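Local coordinates for protein aac(6')-Ii (Enterococcus faecium, PDB 1N71) that probably transfers an acetyl group from acetyl-coenzyme A to the 6'-amino group of aminoglycoside antibiotics, conferring resistance, at residues 53-58 and 77-82; 146-151 and 169-174. All coordinates share one frame; numbering follows the deposited sequence.

Contact 1: 53-58 and 77-82; sequences QDELVG and VVESSR. With COA (coenzyme A), chain E.
The carbonyl O of Val77 lies 3.2 Å from CA of Gly58, a CA-H...O contact; glycine, with no side chain, is consistent with the close approach. Val78 is the antiparallel, non-hydrogen-bonded partner of Gly58, CA to CA 4.1 Å. Its small branched side chain suits a buried place against Ile87 of helix 87-101, while its N-H points away from strand 55-66: Val78 N donates to O9P of coenzyme A, a longish, bent bond of 3.3 Å. This is the open end of a hairpin in the GNAT fold, where strand 70-78 parts from the parallel strand 106-112 to admit the cofactor and offers it backbone groups; on strand 55-66, Val57 and Gly58 both face Ala50 in a classic beta bulge. Glu79 N closes the hairpin's hydrogen bonding with a nearly straight bond of 2.8 Å (169°) to Val57 O. Its side chain then runs back over Val57, CG beside the backbone N (chi1 -62°), and brings OE1 to 3.3 Å from Val57 CG1. Glu79 OE2 stands 3.3 Å from Glu55 OE2, the carboxylate planes almost perpendicular, which would probably raise the proton affinity of one acid. A type I turn from Glu79 to Arg82 reverses the chain, and the bend at chi2 of Arg82 (-57°) lays the guanidinium over Val57, CG1 under one face and 3.4 Å from NH1. The positive charge probably eases the repulsion between the acids: Glu55 OE1 is 3.5 Å from Arg82 NH2, a salt bridge of charge alone, well out of the guanidinium plane.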
# COMPACT_ATOMS: atom_id res chain seq x y z
N GLN A 53 16.41 2.37 30.06
CA GLN A 53 17.54 1.70 30.69
C GLN A 53 18.13 0.74 29.65
O GLN A 53 18.99 1.13 28.87
N ASP A 54 17.65 -0.50 29.64
CA ASP A 54 18.14 -1.50 28.71
C ASP A 54 16.97 -2.28 28.10
O ASP A 54 17.17 -3.23 27.34
CB ASP A 54 19.08 -2.47 29.43
N GLU A 55 15.75 -1.87 28.44
CA GLU A 55 14.56 -2.55 27.95
C GLU A 55 13.90 -1.82 26.79
O GLU A 55 13.67 -0.62 26.84
CB GLU A 55 13.55 -2.71 29.10
CG GLU A 55 12.14 -3.10 28.66
CD GLU A 55 11.20 -3.33 29.84
OE1 GLU A 55 11.29 -2.57 30.83
OE2 GLU A 55 10.36 -4.25 29.77
N LEU A 56 13.60 -2.58 25.73
CA LEU A 56 12.94 -2.02 24.55
C LEU A 56 11.46 -1.89 24.88
O LEU A 56 10.78 -2.90 25.08
CB LEU A 56 13.12 -2.94 23.35
CG LEU A 56 12.55 -2.39 22.03
CD1 LEU A 56 13.43 -1.26 21.53
CD2 LEU A 56 12.48 -3.50 20.98
N VAL A 57 10.95 -0.67 24.91
CA VAL A 57 9.55 -0.44 25.23
C VAL A 57 8.73 0.03 24.03
O VAL A 57 7.50 0.11 24.10
CB VAL A 57 9.40 0.60 26.37
CG1 VAL A 57 10.06 0.07 27.64
CG2 VAL A 57 10.02 1.92 25.95
N GLY A 58 9.41 0.34 22.93
CA GLY A 58 8.71 0.80 21.74
C GLY A 58 9.56 0.74 20.49
O GLY A 58 10.79 0.85 20.55
N VAL A 77 4.78 0.02 17.51
CA VAL A 77 4.32 -0.72 18.67
C VAL A 77 4.98 -0.20 19.93
O VAL A 77 6.17 0.13 19.94
CB VAL A 77 4.63 -2.23 18.52
CG1 VAL A 77 6.13 -2.43 18.38
CG2 VAL A 77 4.11 -2.99 19.74
N VAL A 78 4.18 -0.11 20.98
CA VAL A 78 4.63 0.35 22.29
C VAL A 78 4.12 -0.71 23.27
O VAL A 78 2.96 -1.12 23.18
CB VAL A 78 3.99 1.71 22.65
CG1 VAL A 78 4.36 2.10 24.08
CG2 VAL A 78 4.46 2.78 21.67
N GLU A 79 4.97 -1.16 24.19
CA GLU A 79 4.53 -2.16 25.16
C GLU A 79 3.19 -1.71 25.73
O GLU A 79 3.04 -0.57 26.14
CB GLU A 79 5.53 -2.30 26.31
CG GLU A 79 6.90 -2.77 25.90
CD GLU A 79 7.76 -3.13 27.10
OE1 GLU A 79 7.83 -2.32 28.04
OE2 GLU A 79 8.36 -4.22 27.09
N SER A 80 2.22 -2.62 25.74
CA SER A 80 0.89 -2.30 26.24
C SER A 80 0.91 -1.77 27.66
O SER A 80 -0.04 -1.13 28.10
CB SER A 80 -0.02 -3.54 26.16
OG SER A 80 0.44 -4.56 27.02
N SER A 81 2.00 -2.04 28.38
CA SER A 81 2.12 -1.59 29.76
C SER A 81 2.83 -0.24 29.88
O SER A 81 3.00 0.28 30.98
CB SER A 81 2.87 -2.64 30.60
OG SER A 81 4.15 -2.93 30.05
N ARG A 82 3.24 0.34 28.75
CA ARG A 82 3.93 1.63 28.78
C ARG A 82 3.26 2.69 27.91
O ARG A 82 3.84 3.74 27.65
CB ARG A 82 5.38 1.45 28.33
CG ARG A 82 6.21 0.50 29.17
CD ARG A 82 6.23 0.92 30.64
NE ARG A 82 7.44 0.45 31.31
CZ ARG A 82 8.65 0.93 31.08
NH1 ARG A 82 8.82 1.92 30.21
NH2 ARG A 82 9.70 0.44 31.72
N1A COA E . -7.31 6.46 20.50
C2A COA E . -7.39 7.80 20.63
N3A COA E . -6.41 8.65 21.00
C4A COA E . -5.23 7.98 21.24
C5A COA E . -5.00 6.63 21.15
C6A COA E . -6.12 5.83 20.74
N6A COA E . -6.03 4.51 20.61
N7A COA E . -3.69 6.32 21.46
C8A COA E . -3.16 7.48 21.75
N9A COA E . -4.04 8.54 21.64
C1B COA E . -3.79 9.96 21.89
C2B COA E . -3.48 10.27 23.36
O2B COA E . -4.71 10.49 24.06
C3B COA E . -2.68 11.57 23.35
O3B COA E . -3.60 12.66 23.13
P3B COA E . -3.61 13.94 24.11
O7A COA E . -3.88 13.38 25.45
O8A COA E . -4.71 14.78 23.56
O9A COA E . -2.26 14.53 23.95
C4B COA E . -1.85 11.39 22.07
O4B COA E . -2.62 10.48 21.27
C5B COA E . -0.42 10.88 22.29
O5B COA E . -0.44 9.52 22.73
P1A COA E . 0.91 8.73 23.13
O1A COA E . 0.96 8.62 24.61
O2A COA E . 2.05 9.30 22.39
O3A COA E . 0.59 7.28 22.52
P2A COA E . 1.19 5.86 22.96
O4A COA E . 0.21 5.18 23.83
O5A COA E . 2.59 6.01 23.42
O6A COA E . 1.23 5.09 21.55
CBP COA E . -0.10 3.73 20.03
CCP COA E . 0.08 5.09 20.69
CDP COA E . -1.39 3.76 19.21
CEP COA E . 1.12 3.46 19.10
CAP COA E . -0.18 2.63 21.18
OAP COA E . -1.32 2.83 22.03
C9P COA E . -0.10 1.19 20.65
O9P COA E . 0.96 0.55 20.73
N8P COA E . -1.22 0.69 20.10
C7P COA E . -1.37 -0.64 19.54
C6P COA E . -0.72 -0.77 18.16
C5P COA E . -1.58 -0.22 17.04
O5P COA E . -2.76 -0.56 16.92
N4P COA E . -0.97 0.64 16.20
C3P COA E . -1.60 1.30 15.05
C2P COA E . -0.82 1.07 13.77
S1P COA E . -1.86 0.62 12.37

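Contact 2: 146-151 and 169-174; sequences FYEKLG and IWMAKT. With COA (coenzyme A), chain E.
The Tyr147 ring has CD2 of Phe146 over the centre of one face, 3.7 Å above its plane; its edge and OH meet the end of the pantetheine arm, OH 3.1 Å from C2P of coenzyme A. Phe146 carries the pantetheine carbon CCP over the middle of a face, an apolar wall for the cofactor, while ribose O4B and Tyr147 CZ lie at its rim in the ring plane. Met171, a flexible thioether, packs between helix and strand. Its SD lies obliquely 5.4 Å from the Tyr147 ring centroid, a Met-aromatic contact, and the bend at chi3 (67°) turns CE to Tyr147 CB at 3.8 Å and to Glu148 CG. Gly151, C-prime residue of the Schellman motif ending the helix, readily adopts this left-handed conformation, in which a CB would press on the preceding carbonyl O and crowd Lys173 CE. Lys173 runs extended alongside the turn, its CG 3.6 Å from Gly151 O, and gives NZ to Leu150 O at 2.8 Å, meeting the carbonyl almost end-on (164°); Glu96 also pairs with its charge. One water donates to both Gly151 O and Ala172 O. Lys149 NZ, on a long cationic chain, reaches 3'-phosphate O8A of coenzyme A at 2.8 Å. Helix 144-149 thus sits between helix 87-101, touched by Phe146 and Leu150, and strand 168-174, flanked by strands 106-112 and 153-158, whose Trp170 stacks on Trp170 of the second subunit.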
# COMPACT_ATOMS: atom_id res chain seq x y z
N PHE A 146 -4.93 8.75 17.16
CA PHE A 146 -3.57 8.98 17.64
C PHE A 146 -2.80 9.67 16.52
O PHE A 146 -2.10 10.67 16.73
CB PHE A 146 -2.90 7.65 17.99
CG PHE A 146 -1.40 7.71 18.04
CD1 PHE A 146 -0.75 8.37 19.08
CD2 PHE A 146 -0.63 7.12 17.04
CE1 PHE A 146 0.65 8.45 19.12
CE2 PHE A 146 0.76 7.18 17.07
CZ PHE A 146 1.40 7.85 18.11
N TYR A 147 -2.93 9.13 15.31
CA TYR A 147 -2.23 9.70 14.17
C TYR A 147 -2.77 11.07 13.81
O TYR A 147 -2.00 11.97 13.47
CB TYR A 147 -2.33 8.74 12.97
CG TYR A 147 -1.57 7.45 13.20
CD1 TYR A 147 -0.18 7.44 13.23
CD2 TYR A 147 -2.25 6.25 13.40
CE1 TYR A 147 0.53 6.26 13.45
CE2 TYR A 147 -1.55 5.06 13.63
CZ TYR A 147 -0.17 5.08 13.65
OH TYR A 147 0.52 3.91 13.87
N GLU A 148 -4.09 11.25 13.89
CA GLU A 148 -4.67 12.56 13.59
C GLU A 148 -4.03 13.63 14.46
O GLU A 148 -3.69 14.71 13.99
CB GLU A 148 -6.18 12.57 13.84
CG GLU A 148 -6.98 11.72 12.88
CD GLU A 148 -8.41 12.19 12.77
OE1 GLU A 148 -9.01 12.53 13.81
OE2 GLU A 148 -8.94 12.22 11.64
N LYS A 149 -3.86 13.32 15.75
CA LYS A 149 -3.26 14.28 16.66
C LYS A 149 -1.81 14.59 16.32
O LYS A 149 -1.27 15.60 16.75
CB LYS A 149 -3.39 13.79 18.11
CG LYS A 149 -4.85 13.78 18.58
CD LYS A 149 -4.97 13.52 20.07
CE LYS A 149 -6.41 13.62 20.52
NZ LYS A 149 -6.54 13.39 21.99
N LEU A 150 -1.17 13.72 15.53
CA LEU A 150 0.21 13.95 15.13
C LEU A 150 0.28 14.60 13.76
O LEU A 150 1.35 14.69 13.15
CB LEU A 150 1.00 12.64 15.13
CG LEU A 150 1.16 12.03 16.52
CD1 LEU A 150 2.06 10.81 16.45
CD2 LEU A 150 1.75 13.08 17.46
N GLY A 151 -0.87 15.05 13.26
CA GLY A 151 -0.89 15.73 11.97
C GLY A 151 -1.22 14.89 10.75
O GLY A 151 -1.19 15.40 9.63
N ILE A 169 -7.89 1.80 6.86
CA ILE A 169 -8.00 3.25 6.77
C ILE A 169 -6.62 3.81 6.43
O ILE A 169 -5.67 3.58 7.18
CB ILE A 169 -8.46 3.84 8.12
CG1 ILE A 169 -9.83 3.25 8.50
CG2 ILE A 169 -8.54 5.36 8.02
CD1 ILE A 169 -10.28 3.58 9.93
N TRP A 170 -6.51 4.52 5.31
CA TRP A 170 -5.24 5.10 4.88
C TRP A 170 -5.08 6.53 5.38
O TRP A 170 -5.94 7.37 5.15
CB TRP A 170 -5.13 5.10 3.35
CG TRP A 170 -4.75 3.79 2.74
CD1 TRP A 170 -3.64 3.04 3.02
CD2 TRP A 170 -5.44 3.11 1.68
NE1 TRP A 170 -3.59 1.94 2.20
CE2 TRP A 170 -4.68 1.96 1.37
CE3 TRP A 170 -6.62 3.36 0.96
CZ2 TRP A 170 -5.07 1.06 0.36
CZ3 TRP A 170 -7.00 2.47 -0.03
CH2 TRP A 170 -6.22 1.33 -0.32
N MET A 171 -3.96 6.79 6.05
CA MET A 171 -3.67 8.12 6.57
C MET A 171 -2.31 8.59 6.06
O MET A 171 -1.42 7.78 5.80
CB MET A 171 -3.68 8.08 8.10
CG MET A 171 -4.98 7.55 8.68
SD MET A 171 -5.08 7.72 10.45
CE MET A 171 -5.16 9.50 10.61
N ALA A 172 -2.15 9.89 5.92
CA ALA A 172 -0.89 10.41 5.41
C ALA A 172 -0.58 11.80 5.94
O ALA A 172 -1.47 12.53 6.38
CB ALA A 172 -0.92 10.42 3.89
N LYS A 173 0.70 12.14 5.88
CA LYS A 173 1.16 13.44 6.32
C LYS A 173 2.38 13.81 5.48
O LYS A 173 3.22 12.97 5.19
CB LYS A 173 1.56 13.38 7.80
CG LYS A 173 2.12 14.69 8.36
CD LYS A 173 2.57 14.53 9.82
CE LYS A 173 3.12 15.83 10.38
NZ LYS A 173 3.61 15.66 11.79
N THR A 174 2.43 15.06 5.05
CA THR A 174 3.58 15.53 4.30
C THR A 174 4.40 16.16 5.42
O THR A 174 3.92 17.04 6.14
CB THR A 174 3.15 16.54 3.22
OG1 THR A 174 2.59 15.80 2.12
CG2 THR A 174 4.33 17.35 2.74
N1A COA E . -7.31 6.46 20.50
C2A COA E . -7.39 7.80 20.63
N3A COA E . -6.41 8.65 21.00
C4A COA E . -5.23 7.98 21.24
C5A COA E . -5.00 6.63 21.15
C6A COA E . -6.12 5.83 20.74
N6A COA E . -6.03 4.51 20.61
N7A COA E . -3.69 6.32 21.46
C8A COA E . -3.16 7.48 21.75
N9A COA E . -4.04 8.54 21.64
C1B COA E . -3.79 9.96 21.89
C2B COA E . -3.48 10.27 23.36
O2B COA E . -4.71 10.49 24.06
C3B COA E . -2.68 11.57 23.35
O3B COA E . -3.60 12.66 23.13
P3B COA E . -3.61 13.94 24.11
O7A COA E . -3.88 13.38 25.45
O8A COA E . -4.71 14.78 23.56
O9A COA E . -2.26 14.53 23.95
C4B COA E . -1.85 11.39 22.07
O4B COA E . -2.62 10.48 21.27
C5B COA E . -0.42 10.88 22.29
O5B COA E . -0.44 9.52 22.73
P1A COA E . 0.91 8.73 23.13
O1A COA E . 0.96 8.62 24.61
O2A COA E . 2.05 9.30 22.39
O3A COA E . 0.59 7.28 22.52
P2A COA E . 1.19 5.86 22.96
O4A COA E . 0.21 5.18 23.83
O5A COA E . 2.59 6.01 23.42
O6A COA E . 1.23 5.09 21.55
CBP COA E . -0.10 3.73 20.03
CCP COA E . 0.08 5.09 20.69
CDP COA E . -1.39 3.76 19.21
CEP COA E . 1.12 3.46 19.10
CAP COA E . -0.18 2.63 21.18
OAP COA E . -1.32 2.83 22.03
C9P COA E . -0.10 1.19 20.65
O9P COA E . 0.96 0.55 20.73
N8P COA E . -1.22 0.69 20.10
C7P COA E . -1.37 -0.64 19.54
C6P COA E . -0.72 -0.77 18.16
C5P COA E . -1.58 -0.22 17.04
O5P COA E . -2.76 -0.56 16.92
N4P COA E . -0.97 0.64 16.20
C3P COA E . -1.60 1.30 15.05
C2P COA E . -0.82 1.07 13.77
S1P COA E . -1.86 0.62 12.37
O HOH W 1 -1.85 15.27 6.93

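From the N terminus, the chain passes through strand 2-5, two helices and strand 46-52 before contact 1, which closes the hairpin of strands 55-66 and 70-78. Helix 87-101, strand 106-112 and helix 129-134 follow, and contact 2 then closes a later loop: helix 144-149, strand 153-158 and back along strand 168-174. The two loops lie in series, neither nested nor crossed. Their centres are 22 Å apart and their nearest atoms about 7 Å, without touching, yet both reach the same mixed sheet. Coenzyme A bridges them: contact 1 gives one backbone bond to the pantetheine, while contact 2 packs on the pantetheine and binds the 3'-phosphate. Helix 87-101 packs against side chains of both.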